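Local coordinates for protein transferrin (Manduca sexta, PDB 6WB6) that binds a single ferric ion together with a carbonate anion and carries the iron as a secreted, glycosylated transport protein of this insect, at residues Asn141-Ser146 with Pro349-Arg354; Glu149-Ala154 with Arg344-Pro349. All blocks are in the same frame, centred on the assembly; numbering follows the deposited sequence.

How the contacts relate
Contact 1 (141-146 with 349-354) and contact 2 (149-154 with 344-349) lie side by side, their centres about 8 Å apart, on the same side of the chain's centre. Each joins the N-terminal half of the two-lobed transferrin to the chain that runs from helix 338-342 into strand 352-357, which pairs with strand 381-386 of the C-terminal half. The loop 141-146 leads straight into helix 147-158; the second segments share P349, and contact 2 closes the shorter chain loop. Two probable hydrogen bonds, D142 O to N150 ND2 and N141 ND2 to A348 O, tie the pair into one patch, consistent with a link between lobes.

Contact 1. Residues Asn141-Ser146 with Pro349-Arg354; sequences NDHSIS and PELVVR
The imidazole of H143 meets P349 and L351 with its edge: P349 O and L351 CB both lie near the ring plane, at the side formed by NE2, CE1 and ND1. NE2 stands 3.0 Å from P349 O, but the hydrogen bond is weak because it is bent to 124° at the hydrogen. The proline ring adds a nonpolar touch beside it, its CG 3.4 Å from H143 NE2. Further along the edge, L351 CB packs 3.8 Å from H143 CE1. The chi1 of L351, -178°, turns CD1 toward ND1 as the two side chains run past each other. Histidine suits the place by combining an N-H with a flat edge for L351, whose nonpolar branches also pack on P147 and P380. This surface contact joins the loop between helices 121-131 and 147-158, which ends at S146, the N-cap of the latter, to the lead-in of strand 352-357, whose partner is strand 381-386. The cis peptide before P349, a geometry that proline tolerates well, lies in this loop; N141 ND2 bonds to A348 O on that same peptide. Behind H143 the chain folds as an Asx turn, D142 OD1 accepting from S144 N at 3.0 Å.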
ATOM      1  N   ASN A 141     -23.815  -4.071   0.771  1.00 24.94           N
ATOM      2  CA  ASN A 141     -23.470  -4.978   1.855  1.00 36.10           C
ATOM      3  C   ASN A 141     -23.665  -6.437   1.466  1.00 45.66           C
ATOM      4  O   ASN A 141     -23.892  -7.285   2.331  1.00 40.65           O
ATOM      5  CB  ASN A 141     -24.280  -4.645   3.106  1.00 38.35           C
ATOM      6  CG  ASN A 141     -25.759  -4.932   2.949  1.00 48.30           C
ATOM      7  OD1 ASN A 141     -26.271  -5.075   1.833  1.00 44.47           O
ATOM      8  ND2 ASN A 141     -26.464  -5.009   4.084  1.00 46.43           N
ATOM      9  N   ASP A 142     -23.596  -6.734   0.168  1.00 37.30           N
ATOM     10  CA  ASP A 142     -23.490  -8.108  -0.300  1.00 34.90           C
ATOM     11  C   ASP A 142     -22.165  -8.648   0.212  1.00 32.71           C
ATOM     12  O   ASP A 142     -21.099  -8.187  -0.197  1.00 40.73           O
ATOM     13  CB  ASP A 142     -23.598  -8.152  -1.833  1.00 35.02           C
ATOM     14  CG  ASP A 142     -23.404  -9.552  -2.411  1.00 38.25           C
ATOM     15  OD1 ASP A 142     -23.204 -10.498  -1.645  1.00 31.44           O
ATOM     16  OD2 ASP A 142     -23.445  -9.699  -3.654  1.00 52.03           O
ATOM     17  N   HIS A 143     -22.199  -9.594   1.142  1.00 39.13           N
ATOM     18  CA  HIS A 143     -20.955 -10.057   1.734  1.00 35.68           C
ATOM     19  C   HIS A 143     -20.369 -11.270   1.028  1.00 33.22           C
ATOM     20  O   HIS A 143     -19.336 -11.779   1.466  1.00 31.97           O
ATOM     21  CB  HIS A 143     -21.153 -10.331   3.221  1.00 55.06           C
ATOM     22  CG  HIS A 143     -21.150  -9.083   4.050  1.00 62.87           C
ATOM     23  ND1 HIS A 143     -20.006  -8.346   4.276  1.00 48.50           N
ATOM     24  CD2 HIS A 143     -22.155  -8.423   4.675  1.00 51.05           C
ATOM     25  CE1 HIS A 143     -20.303  -7.299   5.025  1.00 52.99           C
ATOM     26  NE2 HIS A 143     -21.600  -7.323   5.280  1.00 55.95           N
ATOM     27  N   SER A 144     -20.954 -11.707  -0.091  1.00 39.12           N
ATOM     28  CA  SER A 144     -20.236 -12.669  -0.917  1.00 33.48           C
ATOM     29  C   SER A 144     -19.028 -12.029  -1.593  1.00 36.99           C
ATOM     30  O   SER A 144     -18.109 -12.749  -2.005  1.00 41.51           O
ATOM     31  CB  SER A 144     -21.175 -13.307  -1.951  1.00 36.58           C
ATOM     32  OG  SER A 144     -22.097 -12.372  -2.493  1.00 43.92           O
ATOM     33  N   ILE A 145     -18.971 -10.697  -1.669  1.00 29.08           N
ATOM     34  CA  ILE A 145     -17.853 -10.008  -2.298  1.00 29.00           C
ATOM     35  C   ILE A 145     -17.310  -8.935  -1.353  1.00 33.44           C
ATOM     36  O   ILE A 145     -17.889  -8.632  -0.311  1.00 33.69           O
ATOM     37  CB  ILE A 145     -18.247  -9.385  -3.650  1.00 23.16           C
ATOM     38  CG1 ILE A 145     -19.389  -8.395  -3.451  1.00 23.54           C
ATOM     39  CG2 ILE A 145     -18.642 -10.466  -4.646  1.00 26.69           C
ATOM     40  CD1 ILE A 145     -19.868  -7.714  -4.773  1.00 30.97           C
ATOM     41  N   SER A 146     -16.184  -8.355  -1.747  1.00 24.79           N
ATOM     42  CA  SER A 146     -15.525  -7.345  -0.947  1.00 20.24           C
ATOM     43  C   SER A 146     -16.239  -6.002  -1.010  1.00 21.43           C
ATOM     44  O   SER A 146     -17.018  -5.734  -1.928  1.00 19.36           O
ATOM     45  CB  SER A 146     -14.112  -7.145  -1.445  1.00 23.15           C
ATOM     46  OG  SER A 146     -14.176  -6.571  -2.732  1.00 19.53           O
ATOM     47  N   PRO A 349     -23.856  -4.956   8.020  1.00 43.76           N
ATOM     48  CA  PRO A 349     -22.694  -4.850   8.915  1.00 50.19           C
ATOM     49  C   PRO A 349     -21.437  -4.419   8.152  1.00 44.79           C
ATOM     50  O   PRO A 349     -21.099  -5.083   7.176  1.00 50.88           O
ATOM     51  CB  PRO A 349     -22.544  -6.271   9.455  1.00 48.11           C
ATOM     52  CG  PRO A 349     -23.030  -7.143   8.318  1.00 39.93           C
ATOM     53  CD  PRO A 349     -24.062  -6.336   7.552  1.00 42.95           C
ATOM     54  N   GLU A 350     -20.758  -3.349   8.569  1.00 33.61           N
ATOM     55  CA  GLU A 350     -19.523  -2.970   7.895  1.00 32.95           C
ATOM     56  C   GLU A 350     -18.515  -4.121   7.977  1.00 37.32           C
ATOM     57  O   GLU A 350     -18.296  -4.710   9.041  1.00 38.17           O
ATOM     58  CB  GLU A 350     -18.961  -1.687   8.514  1.00 33.91           C
ATOM     59  CG  GLU A 350     -19.959  -0.490   8.553  1.00 41.72           C
ATOM     60  CD  GLU A 350     -20.261   0.132   7.184  1.00 31.43           C
ATOM     61  OE1 GLU A 350     -21.209   0.933   7.103  1.00 33.87           O
ATOM     62  OE2 GLU A 350     -19.558  -0.164   6.199  1.00 24.29           O
ATOM     63  N   LEU A 351     -17.911  -4.465   6.848  1.00 29.05           N
ATOM     64  CA  LEU A 351     -17.042  -5.632   6.837  1.00 27.85           C
ATOM     65  C   LEU A 351     -15.751  -5.322   7.573  1.00 25.05           C
ATOM     66  O   LEU A 351     -15.194  -4.232   7.453  1.00 25.73           O
ATOM     67  CB  LEU A 351     -16.731  -6.086   5.412  1.00 26.72           C
ATOM     68  CG  LEU A 351     -15.849  -7.335   5.346  1.00 24.50           C
ATOM     69  CD1 LEU A 351     -16.543  -8.550   5.980  1.00 38.24           C
ATOM     70  CD2 LEU A 351     -15.442  -7.634   3.936  1.00 26.97           C
ATOM     71  N   VAL A 352     -15.268  -6.297   8.332  1.00 32.99           N
ATOM     72  CA  VAL A 352     -14.054  -6.149   9.126  1.00 24.98           C
ATOM     73  C   VAL A 352     -13.149  -7.315   8.794  1.00 23.76           C
ATOM     74  O   VAL A 352     -13.607  -8.453   8.683  1.00 32.18           O
ATOM     75  CB  VAL A 352     -14.363  -6.110  10.636  1.00 26.84           C
ATOM     76  CG1 VAL A 352     -13.072  -6.153  11.468  1.00 26.11           C
ATOM     77  CG2 VAL A 352     -15.188  -4.882  10.969  1.00 29.58           C
ATOM     78  N   VAL A 353     -11.872  -7.029   8.603  1.00 20.94           N
ATOM     79  CA  VAL A 353     -10.855  -8.048   8.442  1.00 16.16           C
ATOM     80  C   VAL A 353     -10.008  -8.051   9.716  1.00 23.09           C
ATOM     81  O   VAL A 353      -9.462  -7.011  10.126  1.00 18.85           O
ATOM     82  CB  VAL A 353     -10.023  -7.809   7.176  1.00 18.54           C
ATOM     83  CG1 VAL A 353      -9.288  -6.479   7.227  1.00 24.62           C
ATOM     84  CG2 VAL A 353      -9.047  -8.947   6.948  1.00 16.89           C
ATOM     85  N   ARG A 354      -9.938  -9.206  10.365  1.00 18.64           N
ATOM     86  CA  ARG A 354      -9.288  -9.345  11.669  1.00 23.75           C
ATOM     87  C   ARG A 354      -7.932  -9.988  11.442  1.00 15.29           C
ATOM     88  O   ARG A 354      -7.855 -11.150  11.028  1.00 22.01           O
ATOM     89  CB  ARG A 354     -10.122 -10.184  12.633  1.00 18.82           C
ATOM     90  CG  ARG A 354     -11.537  -9.697  12.833  1.00 19.69           C
ATOM     91  CD  ARG A 354     -12.381 -10.752  13.493  1.00 19.65           C
ATOM     92  NE  ARG A 354     -12.575 -11.884  12.576  1.00 25.25           N
ATOM     93  CZ  ARG A 354     -13.145 -13.038  12.907  1.00 25.78           C
ATOM     94  NH1 ARG A 354     -13.578 -13.241  14.149  1.00 24.30           N
ATOM     95  NH2 ARG A 354     -13.254 -14.006  11.999  1.00 31.87           N
TER

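Contact 2. Residues Glu149-Ala154 with Arg344-Pro349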
ATOM      1  N   GLU A 149     -15.643  -4.307  -4.377  1.00 17.15           N
ATOM      2  CA  GLU A 149     -16.513  -4.827  -5.427  1.00 18.66           C
ATOM      3  C   GLU A 149     -17.952  -4.384  -5.228  1.00 22.27           C
ATOM      4  O   GLU A 149     -18.658  -4.122  -6.206  1.00 18.06           O
ATOM      5  CB  GLU A 149     -16.451  -6.347  -5.510  1.00 24.16           C
ATOM      6  CG  GLU A 149     -17.074  -6.806  -6.826  1.00 23.43           C
ATOM      7  CD  GLU A 149     -16.941  -8.287  -7.118  1.00 26.03           C
ATOM      8  OE1 GLU A 149     -16.301  -8.998  -6.337  1.00 20.66           O
ATOM      9  OE2 GLU A 149     -17.473  -8.730  -8.164  1.00 25.10           O
ATOM     10  N   ASN A 150     -18.403  -4.261  -3.978  1.00 17.38           N
ATOM     11  CA  ASN A 150     -19.766  -3.805  -3.754  1.00 16.18           C
ATOM     12  C   ASN A 150     -19.998  -2.416  -4.375  1.00 22.53           C
ATOM     13  O   ASN A 150     -21.045  -2.173  -4.977  1.00 16.63           O
ATOM     14  CB  ASN A 150     -20.083  -3.806  -2.265  1.00 17.58           C
ATOM     15  CG  ASN A 150     -20.719  -5.126  -1.810  1.00 28.98           C
ATOM     16  OD1 ASN A 150     -21.934  -5.331  -1.928  1.00 18.65           O
ATOM     17  ND2 ASN A 150     -19.897  -6.024  -1.303  1.00 23.51           N
ATOM     18  N   GLU A 151     -19.026  -1.513  -4.244  1.00 16.85           N
ATOM     19  CA  GLU A 151     -19.130  -0.159  -4.788  1.00 24.85           C
ATOM     20  C   GLU A 151     -19.200  -0.176  -6.293  1.00 20.17           C
ATOM     21  O   GLU A 151     -19.986   0.557  -6.896  1.00 23.68           O
ATOM     22  CB  GLU A 151     -17.905   0.667  -4.399  1.00 26.43           C
ATOM     23  CG  GLU A 151     -17.738   0.887  -2.979  1.00 21.80           C
ATOM     24  CD  GLU A 151     -16.373   1.475  -2.634  1.00 20.66           C
ATOM     25  OE1 GLU A 151     -15.530   1.745  -3.543  1.00 21.86           O
ATOM     26  OE2 GLU A 151     -16.166   1.685  -1.433  1.00 26.87           O
ATOM     27  N   LEU A 152     -18.301  -0.940  -6.913  1.00 14.40           N
ATOM     28  CA  LEU A 152     -18.243  -1.020  -8.360  1.00 21.20           C
ATOM     29  C   LEU A 152     -19.502  -1.671  -8.919  1.00 26.72           C
ATOM     30  O   LEU A 152     -19.996  -1.279  -9.981  1.00 22.90           O
ATOM     31  CB  LEU A 152     -17.013  -1.821  -8.775  1.00 18.29           C
ATOM     32  CG  LEU A 152     -15.661  -1.217  -8.368  1.00 21.27           C
ATOM     33  CD1 LEU A 152     -14.539  -2.281  -8.384  1.00 24.99           C
ATOM     34  CD2 LEU A 152     -15.329  -0.048  -9.298  1.00 25.12           C
ATOM     35  N   LYS A 153     -20.023  -2.684  -8.228  1.00 22.98           N
ATOM     36  CA  LYS A 153     -21.290  -3.271  -8.641  1.00 22.22           C
ATOM     37  C   LYS A 153     -22.387  -2.235  -8.526  1.00 20.86           C
ATOM     38  O   LYS A 153     -23.154  -2.016  -9.469  1.00 28.24           O
ATOM     39  CB  LYS A 153     -21.607  -4.498  -7.794  1.00 26.17           C
ATOM     40  CG  LYS A 153     -22.891  -5.214  -8.182  1.00 22.26           C
ATOM     41  CD  LYS A 153     -22.985  -6.553  -7.443  1.00 20.38           C
ATOM     42  N   ALA A 154     -22.398  -1.512  -7.407  1.00 15.06           N
ATOM     43  CA  ALA A 154     -23.396  -0.477  -7.191  1.00 21.66           C
ATOM     44  C   ALA A 154     -23.335   0.564  -8.304  1.00 17.54           C
ATOM     45  O   ALA A 154     -24.355   0.926  -8.888  1.00 20.96           O
ATOM     46  CB  ALA A 154     -23.186   0.166  -5.818  1.00 14.49           C
ATOM     47  N   ARG A 344     -17.215   7.078   5.220  1.00 18.84           N
ATOM     48  CA  ARG A 344     -18.018   6.284   4.294  1.00 16.28           C
ATOM     49  C   ARG A 344     -17.846   4.797   4.553  1.00 21.45           C
ATOM     50  O   ARG A 344     -16.733   4.294   4.764  1.00 21.00           O
ATOM     51  CB  ARG A 344     -17.650   6.576   2.847  1.00 22.09           C
ATOM     52  CG  ARG A 344     -18.465   5.750   1.846  1.00 25.10           C
ATOM     53  CD  ARG A 344     -18.268   6.308   0.473  1.00 23.86           C
ATOM     54  NE  ARG A 344     -16.910   6.066   0.034  1.00 21.42           N
ATOM     55  CZ  ARG A 344     -16.490   4.936  -0.521  1.00 27.87           C
ATOM     56  NH1 ARG A 344     -17.324   3.926  -0.706  1.00 24.22           N
ATOM     57  NH2 ARG A 344     -15.223   4.812  -0.883  1.00 25.32           N
ATOM     58  N   GLY A 345     -18.970   4.102   4.529  1.00 23.05           N
ATOM     59  CA  GLY A 345     -18.987   2.660   4.603  1.00 21.42           C
ATOM     60  C   GLY A 345     -19.871   2.078   3.514  1.00 31.56           C
ATOM     61  O   GLY A 345     -20.116   2.699   2.464  1.00 22.56           O
ATOM     62  N   HIS A 346     -20.372   0.877   3.763  1.00 24.26           N
ATOM     63  CA  HIS A 346     -21.163   0.156   2.775  1.00 25.40           C
ATOM     64  C   HIS A 346     -22.460  -0.388   3.372  1.00 34.10           C
ATOM     65  O   HIS A 346     -23.082  -1.287   2.795  1.00 30.69           O
ATOM     66  CB  HIS A 346     -20.311  -0.953   2.164  1.00 30.66           C
ATOM     67  CG  HIS A 346     -19.063  -0.444   1.507  1.00 24.85           C
ATOM     68  ND1 HIS A 346     -17.887  -0.228   2.201  1.00 24.26           N
ATOM     69  CD2 HIS A 346     -18.818  -0.073   0.225  1.00 35.60           C
ATOM     70  CE1 HIS A 346     -16.973   0.247   1.370  1.00 28.36           C
ATOM     71  NE2 HIS A 346     -17.512   0.348   0.163  1.00 24.35           N
ATOM     72  N   GLY A 347     -22.908   0.176   4.482  1.00 37.83           N
ATOM     73  CA  GLY A 347     -24.081  -0.339   5.151  1.00 33.65           C
ATOM     74  C   GLY A 347     -23.736  -1.441   6.130  1.00 36.38           C
ATOM     75  O   GLY A 347     -22.811  -2.226   5.923  1.00 26.41           O
ATOM     76  N   ALA A 348     -24.507  -1.500   7.210  1.00 45.34           N
ATOM     77  CA  ALA A 348     -24.315  -2.542   8.206  1.00 45.85           C
ATOM     78  C   ALA A 348     -24.603  -3.921   7.612  1.00 42.16           C
ATOM     79  O   ALA A 348     -25.487  -4.066   6.759  1.00 42.17           O
ATOM     80  CB  ALA A 348     -25.223  -2.292   9.403  1.00 33.41           C
ATOM     81  N   PRO A 349     -23.856  -4.956   8.020  1.00 43.76           N
ATOM     82  CA  PRO A 349     -22.694  -4.850   8.915  1.00 50.19           C
ATOM     83  C   PRO A 349     -21.437  -4.419   8.152  1.00 44.79           C
ATOM     84  O   PRO A 349     -21.099  -5.083   7.176  1.00 50.88           O
ATOM     85  CB  PRO A 349     -22.544  -6.271   9.455  1.00 48.11           C
ATOM     86  CG  PRO A 349     -23.030  -7.143   8.318  1.00 39.93           C
ATOM     87  CD  PRO A 349     -24.062  -6.336   7.552  1.00 42.95           C
TER
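E151 reaches from helix 147-158 toward both R344 and H346. Its CB points toward residues 344-349, and CG, placed anti to the carbonyl carbon, passes 3.2 Å from H346 NE2 at the edge of the imidazole. From CG the chain runs extended, carrying CD to the edge of the R344 guanidinium, near its plane. At the tip the two oxygens divide the work. OE2 is modelled 2.5 Å from H346 NE2, unusually short for a hydrogen bond, so the exact length is doubtful; it also receives R344 NH1 at 2.6 Å in a salt bridge whose N-H points well at the oxygen (163°). A weaker third bond comes from R344 NH2, 3.3 Å from E151 OE2. OE1 turns to the N-lobe itself, bonding Y124 OH and pairing with K148 NZ. The carboxylate lies nearly coplanar with the H346 ring, 18° apart, but is turned 60° from the guanidinium, so that R344 NH1 meets OE2 from well above the carboxylate plane rather than as a two-oxygen fork. In this two-lobed transferrin fold, the contact pins a helix of the N-lobe to the segment leading from helix 338-342 to strand 352-357. All three touching residues are buried, and glutamate suits the place because one carboxylate can serve two donors of that loop and two of the N-lobe; with K148 and R344 beside it, it would probably favour the ionised form. H346 offers a flat ring whose NE2-H meets the carboxylate from the edge. R344, bent at chi3, touches L128 and T129 of helix 121-131; arginine brings several N-H groups, letting NH1 and NH2 serve E151 while NH2 also reaches a second carboxylate, D377.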